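Long-range contacts in MccF (Escherichia coli, PDB 4IIY), which is a probable hydrolase of the peptidase S66 (LD-carboxypeptidase) family that gives its producer self-immunity to microcin C7: residues Trp206-Ile211 with His303-Cys308; Phe268-Arg273 with Cys336-Pro341. The protein carries 1 engineered substitution. One frame throughout, in Å; residues are numbered along the deposited sequence.

Contact 1. Residues Trp206-Ile211 with His303-Cys308; sequences WSDESI and HELFDC. With 1EI (5'-O-(L-alpha-glutamylsulfamoyl)inosine), chain K; EDO (1,2-ethanediol), chain L.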
ATOM      1  N   TRP B 206     -27.428   1.866  -8.630  1.00  8.64           N
ATOM      2  CA  TRP B 206     -26.366   1.935  -7.629  1.00  8.36           C
ATOM      3  C   TRP B 206     -25.887   3.372  -7.497  1.00  7.73           C
ATOM      4  O   TRP B 206     -26.209   4.227  -8.332  1.00  8.65           O
ATOM      5  CB  TRP B 206     -25.190   1.027  -8.021  1.00  8.16           C
ATOM      6  CG  TRP B 206     -24.524   1.456  -9.295  1.00  7.84           C
ATOM      7  CD1 TRP B 206     -24.956   1.217 -10.581  1.00  9.05           C
ATOM      8  CD2 TRP B 206     -23.327   2.238  -9.417  1.00  8.40           C
ATOM      9  NE1 TRP B 206     -24.091   1.787 -11.477  1.00  8.90           N
ATOM     10  CE2 TRP B 206     -23.088   2.422 -10.796  1.00  9.03           C
ATOM     11  CE3 TRP B 206     -22.432   2.794  -8.498  1.00  9.52           C
ATOM     12  CZ2 TRP B 206     -21.996   3.134 -11.271  1.00  9.75           C
ATOM     13  CZ3 TRP B 206     -21.349   3.502  -8.975  1.00 10.91           C
ATOM     14  CH2 TRP B 206     -21.141   3.667 -10.348  1.00 11.49           C
ATOM     15  N   SER B 207     -25.128   3.653  -6.447  1.00  7.18           N
ATOM     16  CA  SER B 207     -24.523   4.969  -6.288  1.00  8.38           C
ATOM     17  C   SER B 207     -23.225   4.864  -5.517  1.00  7.89           C
ATOM     18  O   SER B 207     -23.004   3.908  -4.767  1.00  9.19           O
ATOM     19  CB  SER B 207     -25.456   5.937  -5.555  1.00  9.75           C
ATOM     20  OG  SER B 207     -24.988   7.280  -5.681  1.00  9.66           O
ATOM     21  N   ASP B 208     -22.382   5.874  -5.684  1.00  8.82           N
ATOM     22  CA  ASP B 208     -21.162   5.991  -4.905  1.00  8.89           C
ATOM     23  C   ASP B 208     -20.984   7.372  -4.288  1.00  8.93           C
ATOM     24  O   ASP B 208     -19.920   7.666  -3.756  1.00  9.56           O
ATOM     25  CB  ASP B 208     -19.924   5.625  -5.740  1.00 11.31           C
ATOM     26  CG  ASP B 208     -19.692   6.569  -6.910  1.00 10.31           C
ATOM     27  OD1 ASP B 208     -20.586   7.400  -7.207  1.00 11.13           O
ATOM     28  OD2 ASP B 208     -18.619   6.461  -7.559  1.00 11.73           O
ATOM     29  N   GLU B 209     -22.015   8.216  -4.318  1.00  8.10           N
ATOM     30  CA  GLU B 209     -21.840   9.577  -3.822  1.00  9.93           C
ATOM     31  C   GLU B 209     -21.531   9.648  -2.334  1.00  9.87           C
ATOM     32  O   GLU B 209     -22.114   8.914  -1.529  1.00 11.31           O
ATOM     33  CB  GLU B 209     -23.072  10.421  -4.123  1.00 10.78           C
ATOM     34  CG  GLU B 209     -23.261  10.726  -5.593  1.00 11.76           C
ATOM     35  CD  GLU B 209     -24.166  11.906  -5.787  1.00 12.37           C
ATOM     36  OE1 GLU B 209     -23.648  13.029  -5.956  1.00 14.69           O
ATOM     37  OE2 GLU B 209     -25.389  11.710  -5.722  1.00 12.28           O
ATOM     38  N   SER B 210     -20.637  10.562  -1.981  1.00 10.84           N
ATOM     39  CA  SER B 210     -20.246  10.791  -0.598  1.00 13.14           C
ATOM     40  C   SER B 210     -21.106  11.884   0.020  1.00 13.54           C
ATOM     41  O   SER B 210     -20.624  12.986   0.289  1.00 15.68           O
ATOM     42  CB  SER B 210     -18.769  11.191  -0.525  1.00 13.41           C
ATOM     43  OG  SER B 210     -18.268  11.104   0.800  1.00 17.61           O
ATOM     44  N   ILE B 211     -22.383  11.572   0.204  1.00  9.54           N
ATOM     45  CA  ILE B 211     -23.331  12.438   0.896  1.00  8.54           C
ATOM     46  C   ILE B 211     -24.183  11.570   1.804  1.00  8.01           C
ATOM     47  O   ILE B 211     -24.097  10.339   1.769  1.00  8.69           O
ATOM     48  CB  ILE B 211     -24.259  13.199  -0.081  1.00  9.52           C
ATOM     49  CG1 ILE B 211     -25.150  12.226  -0.858  1.00  9.54           C
ATOM     50  CG2 ILE B 211     -23.445  14.100  -1.026  1.00 12.72           C
ATOM     51  CD1 ILE B 211     -26.279  12.913  -1.624  1.00 11.94           C
ATOM     52  N   HIS B 303     -15.617   0.621  -8.324  1.00  7.71           N
ATOM     53  CA  HIS B 303     -14.690   1.457  -7.571  1.00  6.58           C
ATOM     54  C   HIS B 303     -15.371   2.750  -7.139  1.00  7.17           C
ATOM     55  O   HIS B 303     -15.725   3.576  -7.987  1.00 11.90           O
ATOM     56  CB  HIS B 303     -13.482   1.800  -8.457  1.00  8.05           C
ATOM     57  CG  HIS B 303     -12.321   2.391  -7.714  1.00  7.29           C
ATOM     58  ND1 HIS B 303     -11.074   1.808  -7.722  1.00  6.86           N
ATOM     59  CD2 HIS B 303     -12.204   3.519  -6.963  1.00  7.41           C
ATOM     60  CE1 HIS B 303     -10.241   2.532  -6.990  1.00  7.83           C
ATOM     61  NE2 HIS B 303     -10.900   3.580  -6.521  1.00  7.80           N
ATOM     62  N   GLU B 304     -15.543   2.958  -5.838  1.00  7.49           N
ATOM     63  CA  GLU B 304     -16.197   4.157  -5.308  1.00  8.04           C
ATOM     64  C   GLU B 304     -15.394   5.420  -5.635  1.00  7.30           C
ATOM     65  O   GLU B 304     -14.245   5.552  -5.212  1.00  7.85           O
ATOM     66  CB  GLU B 304     -16.333   4.017  -3.792  1.00  7.74           C
ATOM     67  CG  GLU B 304     -16.882   5.243  -3.067  1.00  9.10           C
ATOM     68  CD  GLU B 304     -16.851   5.097  -1.551  1.00 10.50           C
ATOM     69  OE1 GLU B 304     -15.912   4.482  -1.004  1.00  9.73           O
ATOM     70  OE2 GLU B 304     -17.798   5.590  -0.894  1.00 15.98           O
ATOM     71  N   LEU B 305     -15.991   6.341  -6.392  1.00  7.46           N
ATOM     72  CA  LEU B 305     -15.398   7.657  -6.635  1.00  9.07           C
ATOM     73  C   LEU B 305     -13.943   7.561  -7.120  1.00  7.88           C
ATOM     74  O   LEU B 305     -13.049   8.226  -6.602  1.00  9.42           O
ATOM     75  CB  LEU B 305     -15.522   8.532  -5.383  1.00 10.40           C
ATOM     76  CG  LEU B 305     -16.958   8.786  -4.911  1.00 10.14           C
ATOM     77  CD1 LEU B 305     -16.992   9.454  -3.548  1.00 12.94           C
ATOM     78  CD2 LEU B 305     -17.699   9.629  -5.938  1.00 13.02           C
ATOM     79  N   PHE B 306     -13.720   6.737  -8.137  1.00  8.44           N
ATOM     80  CA  PHE B 306     -12.413   6.630  -8.776  1.00  8.77           C
ATOM     81  C   PHE B 306     -11.993   7.991  -9.338  1.00  9.27           C
ATOM     82  O   PHE B 306     -12.797   8.689  -9.955  1.00 10.60           O
ATOM     83  CB  PHE B 306     -12.500   5.604  -9.904  1.00  9.09           C
ATOM     84  CG  PHE B 306     -11.224   5.403 -10.665  1.00  8.66           C
ATOM     85  CD1 PHE B 306     -10.075   4.957 -10.032  1.00  9.58           C
ATOM     86  CD2 PHE B 306     -11.187   5.620 -12.033  1.00 10.35           C
ATOM     87  CE1 PHE B 306      -8.900   4.757 -10.754  1.00 10.29           C
ATOM     88  CE2 PHE B 306     -10.016   5.412 -12.753  1.00 11.12           C
ATOM     89  CZ  PHE B 306      -8.878   4.975 -12.111  1.00 10.75           C
ATOM     90  N   ASP B 307     -10.733   8.358  -9.137  1.00  9.67           N
ATOM     91  CA  ASP B 307     -10.211   9.632  -9.632  1.00  9.38           C
ATOM     92  C   ASP B 307      -9.287   9.361 -10.819  1.00 10.17           C
ATOM     93  O   ASP B 307      -8.145   8.932 -10.645  1.00 10.32           O
ATOM     94  CB  ASP B 307      -9.479  10.358  -8.502  1.00 12.44           C
ATOM     95  CG  ASP B 307      -8.657  11.538  -8.986  1.00 13.20           C
ATOM     96  OD1 ASP B 307      -8.880  12.014 -10.111  1.00 13.88           O
ATOM     97  OD2 ASP B 307      -7.777  11.993  -8.222  1.00 21.95           O
ATOM     98  N   CYS B 308      -9.779   9.615 -12.028  1.00 10.35           N
ATOM     99  CA  CYS B 308      -9.032   9.281 -13.241  1.00 10.30           C
ATOM    100  C   CYS B 308      -8.056  10.377 -13.663  1.00 10.12           C
ATOM    101  O   CYS B 308      -7.446  10.292 -14.730  1.00 10.58           O
ATOM    102  CB  CYS B 308      -9.996   8.959 -14.389  1.00 16.03           C
ATOM    103  SG  CYS B 308     -11.011  10.357 -14.926  1.00 22.05           S
TER
HETATM  104  O6  1EI K 401     -17.414  11.162   6.457  0.61 21.67           O
HETATM  105  C6  1EI K 401     -17.780  10.362   5.569  0.97 14.41           C
HETATM  106  N1  1EI K 401     -18.592  10.750   4.564  0.80 17.38           N
HETATM  107  C2  1EI K 401     -18.997   9.900   3.605  0.82 16.17           C
HETATM  108  N3  1EI K 401     -18.635   8.606   3.569  0.86 14.71           N
HETATM  109  C5  1EI K 401     -17.337   8.956   5.598  1.00 15.41           C
HETATM  110  C4  1EI K 401     -17.825   8.098   4.522  1.00 14.27           C
HETATM  111  N7  1EI K 401     -16.567   8.183   6.391  0.90 16.92           N
HETATM  112  C8  1EI K 401     -16.558   6.935   5.865  0.88 17.65           C
HETATM  113  N9  1EI K 401     -17.308   6.897   4.752  0.81 13.46           N
HETATM  114  C1' 1EI K 401     -17.535   5.724   3.892  0.93 12.67           C
HETATM  115  O4' 1EI K 401     -17.514   4.512   4.632  0.83 13.49           O
HETATM  116  C2' 1EI K 401     -16.393   5.626   2.904  0.95 19.21           C
HETATM  117  O2' 1EI K 401     -16.716   6.340   1.711  0.83 20.59           O
HETATM  118  C3' 1EI K 401     -16.274   4.138   2.660  0.73 19.72           C
HETATM  119  O3' 1EI K 401     -16.878   3.811   1.411  0.59 15.04           O
HETATM  120  C4' 1EI K 401     -17.069   3.470   3.767  0.94 17.18           C
HETATM  121  C5' 1EI K 401     -16.236   2.448   4.529  0.93 14.79           C
HETATM  122  O5' 1EI K 401     -15.130   3.078   5.182  0.89 12.04           O
HETATM  123  SBF 1EI K 401     -13.975   2.196   5.675  0.79 10.74           S
HETATM  124  OAE 1EI K 401     -13.396   2.810   6.850  0.69 11.88           O
HETATM  125  OAF 1EI K 401     -14.544   0.906   5.960  0.98 11.32           O
HETATM  126  NAQ 1EI K 401     -12.970   2.100   4.501  0.98 13.46           N
HETATM  127  C   1EI K 401     -11.872   1.318   4.439  0.69 10.93           C
HETATM  128  O   1EI K 401     -11.468   0.529   5.285  0.98 10.43           O
HETATM  129  CA  1EI K 401     -11.079   1.402   3.166  0.70 14.51           C
HETATM  130  N   1EI K 401     -11.611   2.433   2.292  0.72 18.14           N
HETATM  131  CB  1EI K 401      -9.609   1.646   3.489  0.78 20.14           C
HETATM  132  CG  1EI K 401      -8.699   0.890   2.525  0.82 22.64           C
HETATM  133  CD  1EI K 401      -8.566   1.642   1.220  1.00 18.99           C
HETATM  134  OE1 1EI K 401      -9.414   2.512   0.933  0.48 23.66           O
HETATM  135  OE2 1EI K 401      -7.607   1.361   0.479  0.75 20.05           O
HETATM  136  C1  EDO L 402     -11.559  -2.279  -8.543  1.00 10.07           C
HETATM  137  O1  EDO L 402     -12.467  -1.515  -7.729  1.00  7.65           O
HETATM  138  C2  EDO L 402     -10.964  -1.443  -9.666  1.00 13.35           C
HETATM  139  O2  EDO L 402     -10.087  -0.449  -9.116  1.00 11.76           O
HETATM  140  O   HOH W   1     -19.311   7.631  -0.934  1.00 18.14           O
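E304, which packs its CG against D208 CB, has a carboxylate gripped by several groups. E304 OE1 accepts a hydrogen bond from the ligand O3' at 2.7 Å and is also bonded to S272 OG. E304 OE2 accepts one from the ligand O2' at 2.9 Å. This is a bidentate carboxylate-diol interaction with the ribose, one oxygen for each hydroxyl. It lies in the loop after strand 297-301, in the LD-carboxypeptidase C-terminal domain. The chain of E304 is extended, with CG anti to the backbone N (chi1 175°), and this carries the acid from the loop to the sugar of the glutamylsulfamoyl inosine.

Loop 206-211 comes up beside it. D208 OD2 accepts a bond from the backbone N of L305 at 2.9 Å. The N-H comes from above the carboxylate plane, 37° out of it, and the bond is fairly straight at 157°. This is the one direct hydrogen bond between the two segments. The L305 side chain crosses that of D208 obliquely. Its CD1 lies 3.4 Å from D208 O, and the same methyl touches S210 CB at 3.9 Å. A water also lies between D208 O and E304 OE2, but its short contact to E304 leaves its bonding doubtful.

S210 is the centre of an inverse gamma turn, closed by a weak bond from I211 N to E209 O. Its hydroxyl is hydrogen-bonded to R273 NH1, and S210 OG also lies 3.1 Å from the ligand C2, on the purine. H303 points away from the 206-211 loop. F306 CD1 sits over the centre of one face of its imidazole, while at the ring edge H303 ND1 is hydrogen-bonded to O2 of an ethanediol, 2.8 Å away.

Contact 2. Residues Phe268-Arg273 with Cys336-Pro341; sequences FIEDSR and CSHTHP. With 1EI (5'-O-(L-alpha-glutamylsulfamoyl)inosine), chain K; EDO (1,2-ethanediol), chain L.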
ATOM      1  N   PHE B 268     -10.851 -11.813  -6.982  1.00  7.29           N
ATOM      2  CA  PHE B 268     -11.818 -10.759  -6.687  1.00  7.07           C
ATOM      3  C   PHE B 268     -11.071  -9.604  -6.022  1.00  6.73           C
ATOM      4  O   PHE B 268     -10.429  -9.792  -4.980  1.00  7.19           O
ATOM      5  CB  PHE B 268     -12.915 -11.290  -5.754  1.00  8.14           C
ATOM      6  CG  PHE B 268     -13.712 -10.205  -5.088  1.00  6.49           C
ATOM      7  CD1 PHE B 268     -14.530  -9.374  -5.834  1.00  7.64           C
ATOM      8  CD2 PHE B 268     -13.632 -10.005  -3.720  1.00  8.98           C
ATOM      9  CE1 PHE B 268     -15.258  -8.350  -5.216  1.00  7.96           C
ATOM     10  CE2 PHE B 268     -14.358  -8.991  -3.100  1.00 10.24           C
ATOM     11  CZ  PHE B 268     -15.170  -8.166  -3.851  1.00  9.07           C
ATOM     12  N   ILE B 269     -11.154  -8.424  -6.631  1.00  6.79           N
ATOM     13  CA  ILE B 269     -10.498  -7.238  -6.087  1.00  7.40           C
ATOM     14  C   ILE B 269     -11.396  -6.013  -6.233  1.00  7.14           C
ATOM     15  O   ILE B 269     -12.104  -5.840  -7.243  1.00  7.63           O
ATOM     16  CB  ILE B 269      -9.130  -6.957  -6.747  1.00  6.92           C
ATOM     17  CG1 ILE B 269      -9.237  -7.125  -8.261  1.00  8.58           C
ATOM     18  CG2 ILE B 269      -8.064  -7.872  -6.165  1.00  8.85           C
ATOM     19  CD1 ILE B 269      -8.012  -6.629  -9.024  1.00  9.65           C
ATOM     20  N   GLU B 270     -11.395  -5.172  -5.205  1.00  7.02           N
ATOM     21  CA  GLU B 270     -12.076  -3.883  -5.279  1.00  7.44           C
ATOM     22  C   GLU B 270     -11.253  -2.858  -4.527  1.00  6.61           C
ATOM     23  O   GLU B 270     -10.511  -3.198  -3.598  1.00  7.04           O
ATOM     24  CB  GLU B 270     -13.506  -3.970  -4.728  1.00  7.75           C
ATOM     25  CG  GLU B 270     -13.625  -4.268  -3.233  1.00  8.09           C
ATOM     26  CD  GLU B 270     -13.679  -3.019  -2.347  1.00  6.78           C
ATOM     27  OE1 GLU B 270     -14.108  -1.934  -2.820  1.00  8.67           O
ATOM     28  OE2 GLU B 270     -13.295  -3.122  -1.151  1.00  8.46           O
ATOM     29  N   ASP B 271     -11.371  -1.601  -4.936  1.00  6.92           N
ATOM     30  CA  ASP B 271     -10.750  -0.498  -4.208  1.00  6.45           C
ATOM     31  C   ASP B 271     -11.720   0.681  -4.139  1.00  6.58           C
ATOM     32  O   ASP B 271     -12.736   0.699  -4.826  1.00  7.42           O
ATOM     33  CB  ASP B 271      -9.406  -0.068  -4.826  1.00  7.81           C
ATOM     34  CG  ASP B 271      -8.249  -0.974  -4.428  1.00  8.24           C
ATOM     35  OD1 ASP B 271      -7.980  -1.068  -3.212  1.00  8.52           O
ATOM     36  OD2 ASP B 271      -7.602  -1.571  -5.321  1.00 10.00           O
ATOM     37  N   SER B 272     -11.375   1.662  -3.311  1.00  6.98           N
ATOM     38  CA  SER B 272     -12.225   2.809  -3.027  1.00  7.44           C
ATOM     39  C   SER B 272     -11.449   4.117  -3.015  1.00  6.58           C
ATOM     40  O   SER B 272     -10.406   4.221  -2.381  1.00  8.28           O
ATOM     41  CB  SER B 272     -12.893   2.621  -1.659  1.00 10.16           C
ATOM     42  OG  SER B 272     -13.396   3.855  -1.145  1.00 10.56           O
ATOM     43  N   ARG B 273     -11.989   5.113  -3.715  1.00  7.09           N
ATOM     44  CA  ARG B 273     -11.504   6.489  -3.663  1.00  8.69           C
ATOM     45  C   ARG B 273     -10.026   6.610  -3.997  1.00  7.99           C
ATOM     46  O   ARG B 273      -9.321   7.454  -3.433  1.00 10.60           O
ATOM     47  CB  ARG B 273     -11.807   7.124  -2.299  1.00 10.34           C
ATOM     48  CG  ARG B 273     -13.295   7.178  -1.974  1.00 11.08           C
ATOM     49  CD  ARG B 273     -13.529   7.726  -0.573  1.00 21.23           C
ATOM     50  NE  ARG B 273     -13.838   9.152  -0.619  1.00 39.26           N
ATOM     51  CZ  ARG B 273     -14.950   9.701  -0.137  1.00 29.38           C
ATOM     52  NH1 ARG B 273     -15.873   8.952   0.458  1.00 31.53           N
ATOM     53  NH2 ARG B 273     -15.133  11.009  -0.243  1.00 33.02           N
ATOM     54  N   CYS B 336     -20.033  -5.642  -5.230  1.00  7.04           N
ATOM     55  CA  CYS B 336     -19.555  -6.126  -3.943  1.00  7.20           C
ATOM     56  C   CYS B 336     -18.306  -5.322  -3.632  1.00  8.11           C
ATOM     57  O   CYS B 336     -17.180  -5.742  -3.937  1.00 10.25           O
ATOM     58  CB  CYS B 336     -19.289  -7.636  -3.999  1.00  8.13           C
ATOM     59  SG  CYS B 336     -18.880  -8.389  -2.417  1.00  8.87           S
ATOM     60  N   SER B 337     -18.512  -4.137  -3.073  1.00  7.54           N
ATOM     61  CA  SER B 337     -17.448  -3.152  -2.960  1.00  7.14           C
ATOM     62  C   SER B 337     -17.912  -2.050  -2.025  1.00  6.93           C
ATOM     63  O   SER B 337     -18.785  -2.284  -1.188  1.00  7.77           O
ATOM     64  CB  SER B 337     -17.109  -2.588  -4.340  1.00  9.11           C
ATOM     65  OG  SER B 337     -18.180  -1.807  -4.838  1.00  8.27           O
ATOM     66  N   HIS B 338     -17.330  -0.859  -2.158  1.00  6.88           N
ATOM     67  CA  HIS B 338     -17.734   0.285  -1.349  1.00  7.28           C
ATOM     68  C   HIS B 338     -18.966   1.011  -1.910  1.00  8.12           C
ATOM     69  O   HIS B 338     -19.486   1.929  -1.264  1.00  8.32           O
ATOM     70  CB  HIS B 338     -16.598   1.299  -1.243  1.00  7.99           C
ATOM     71  CG  HIS B 338     -15.460   0.885  -0.360  1.00  7.58           C
ATOM     72  ND1 HIS B 338     -14.653  -0.207  -0.610  1.00  7.27           N
ATOM     73  CD2 HIS B 338     -14.960   1.474   0.749  1.00  8.41           C
ATOM     74  CE1 HIS B 338     -13.713  -0.278   0.324  1.00  8.21           C
ATOM     75  NE2 HIS B 338     -13.879   0.730   1.159  1.00  9.08           N
ATOM     76  N   THR B 339     -19.423   0.652  -3.109  1.00  6.85           N
ATOM     77  CA  THR B 339     -20.624   1.291  -3.655  1.00  7.10           C
ATOM     78  C   THR B 339     -21.891   0.697  -3.020  1.00  7.50           C
ATOM     79  O   THR B 339     -21.850  -0.376  -2.425  1.00  7.76           O
ATOM     80  CB  THR B 339     -20.675   1.176  -5.186  1.00  7.06           C
ATOM     81  OG1 THR B 339     -20.692  -0.209  -5.563  1.00  8.26           O
ATOM     82  CG2 THR B 339     -19.450   1.833  -5.817  1.00  9.75           C
ATOM     83  N   HIS B 340     -23.005   1.416  -3.127  1.00  7.43           N
ATOM     84  CA  HIS B 340     -24.303   0.951  -2.628  1.00  7.97           C
ATOM     85  C   HIS B 340     -25.223   0.654  -3.803  1.00  7.19           C
ATOM     86  O   HIS B 340     -25.263   1.421  -4.769  1.00  8.51           O
ATOM     87  CB  HIS B 340     -24.961   2.010  -1.737  1.00  8.23           C
ATOM     88  CG  HIS B 340     -24.214   2.263  -0.468  1.00  7.29           C
ATOM     89  ND1 HIS B 340     -24.399   1.509   0.673  1.00  9.07           N
ATOM     90  CD2 HIS B 340     -23.255   3.172  -0.168  1.00  9.54           C
ATOM     91  CE1 HIS B 340     -23.591   1.950   1.620  1.00  9.30           C
ATOM     92  NE2 HIS B 340     -22.887   2.956   1.137  1.00  9.54           N
ATOM     93  N   PRO B 341     -25.982  -0.444  -3.735  1.00  8.04           N
ATOM     94  CA  PRO B 341     -26.023  -1.441  -2.659  1.00  7.46           C
ATOM     95  C   PRO B 341     -24.873  -2.437  -2.785  1.00  7.35           C
ATOM     96  O   PRO B 341     -24.162  -2.463  -3.792  1.00  8.97           O
ATOM     97  CB  PRO B 341     -27.359  -2.139  -2.905  1.00  8.68           C
ATOM     98  CG  PRO B 341     -27.490  -2.121  -4.399  1.00  9.24           C
ATOM     99  CD  PRO B 341     -26.885  -0.799  -4.845  1.00  9.49           C
TER
HETATM  100  O6  1EI K 401     -17.414  11.162   6.457  0.61 21.67           O
HETATM  101  C6  1EI K 401     -17.780  10.362   5.569  0.97 14.41           C
HETATM  102  N1  1EI K 401     -18.592  10.750   4.564  0.80 17.38           N
HETATM  103  C2  1EI K 401     -18.997   9.900   3.605  0.82 16.17           C
HETATM  104  N3  1EI K 401     -18.635   8.606   3.569  0.86 14.71           N
HETATM  105  C5  1EI K 401     -17.337   8.956   5.598  1.00 15.41           C
HETATM  106  C4  1EI K 401     -17.825   8.098   4.522  1.00 14.27           C
HETATM  107  N7  1EI K 401     -16.567   8.183   6.391  0.90 16.92           N
HETATM  108  C8  1EI K 401     -16.558   6.935   5.865  0.88 17.65           C
HETATM  109  N9  1EI K 401     -17.308   6.897   4.752  0.81 13.46           N
HETATM  110  C1' 1EI K 401     -17.535   5.724   3.892  0.93 12.67           C
HETATM  111  O4' 1EI K 401     -17.514   4.512   4.632  0.83 13.49           O
HETATM  112  C2' 1EI K 401     -16.393   5.626   2.904  0.95 19.21           C
HETATM  113  O2' 1EI K 401     -16.716   6.340   1.711  0.83 20.59           O
HETATM  114  C3' 1EI K 401     -16.274   4.138   2.660  0.73 19.72           C
HETATM  115  O3' 1EI K 401     -16.878   3.811   1.411  0.59 15.04           O
HETATM  116  C4' 1EI K 401     -17.069   3.470   3.767  0.94 17.18           C
HETATM  117  C5' 1EI K 401     -16.236   2.448   4.529  0.93 14.79           C
HETATM  118  O5' 1EI K 401     -15.130   3.078   5.182  0.89 12.04           O
HETATM  119  SBF 1EI K 401     -13.975   2.196   5.675  0.79 10.74           S
HETATM  120  OAE 1EI K 401     -13.396   2.810   6.850  0.69 11.88           O
HETATM  121  OAF 1EI K 401     -14.544   0.906   5.960  0.98 11.32           O
HETATM  122  NAQ 1EI K 401     -12.970   2.100   4.501  0.98 13.46           N
HETATM  123  C   1EI K 401     -11.872   1.318   4.439  0.69 10.93           C
HETATM  124  O   1EI K 401     -11.468   0.529   5.285  0.98 10.43           O
HETATM  125  CA  1EI K 401     -11.079   1.402   3.166  0.70 14.51           C
HETATM  126  N   1EI K 401     -11.611   2.433   2.292  0.72 18.14           N
HETATM  127  CB  1EI K 401      -9.609   1.646   3.489  0.78 20.14           C
HETATM  128  CG  1EI K 401      -8.699   0.890   2.525  0.82 22.64           C
HETATM  129  CD  1EI K 401      -8.566   1.642   1.220  1.00 18.99           C
HETATM  130  OE1 1EI K 401      -9.414   2.512   0.933  0.48 23.66           O
HETATM  131  OE2 1EI K 401      -7.607   1.361   0.479  0.75 20.05           O
HETATM  132  C1  EDO L 402     -11.559  -2.279  -8.543  1.00 10.07           C
HETATM  133  O1  EDO L 402     -12.467  -1.515  -7.729  1.00  7.65           O
HETATM  134  C2  EDO L 402     -10.964  -1.443  -9.666  1.00 13.35           C
HETATM  135  O2  EDO L 402     -10.087  -0.449  -9.116  1.00 11.76           O
HETATM  136  O   HOH W   2     -15.511   0.467  -4.188  1.00  7.93           O
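E270 sets CG between its backbone N and carbonyl carbon, and its chain then bends at CB-CG (chi2 91°), and this bend brings the carboxylate to H338. H338 holds CG anti to its carbonyl carbon (chi1 -73°), which swings the ring toward E270, with ND1 on the near edge. H338 ND1 donates to E270 OE1 at 2.9 Å, near the ring plane. The bond meets the syn lone pair of E270 OE1, with an N-H...O angle of 154°. E270 OE2 is held by Y164 and N245. The other ring nitrogen, H338 NE2, accepts a bond from the ligand amino N at 3.1 Å.

The two residues are the predicted charge relay pair of a Ser-Glu-His triad, as in other S66 peptidases. The predicted nucleophile position, close in space to H338, is an engineered alanine, A145. S272 CB makes a CH-pi contact squarely over one face of the imidazole, 3.3 Å from the H338 centroid. With H338 cut back to an alanine, E270 OE1 would probably lose its donor, the ligand amine its acceptor and S272 CB the ring it covers.

S337 OG accepts from T339 N at 3.3 Å, an ST turn, and is also bonded to K302 O. The buried C336 O has no hydrogen-bond partner and lies 3.2 Å from F268 CZ, at the ring edge.

In the fold
Contact 1 lies at the surface, its centre about 16 Å from the centre of the chain. Contact 2 is buried, its centre about 8 Å from the same point. Strands 266-270 and 297-301 are parallel neighbours in the eight-stranded sheet. Segment 268-273 starts on the first and 303-308 follows the second, and both reach the ligand. They are joined by a probable backbone bond from R273 N to E304 O and by the S272-E304 pair. Contact 1 joins two loops through one backbone-to-carboxylate bond and a leucine, meets the ribose and lies beside the base. Contact 2 packs a strand and the chain that follows it against a loop, and places the predicted relay residues beside the glutamyl amine.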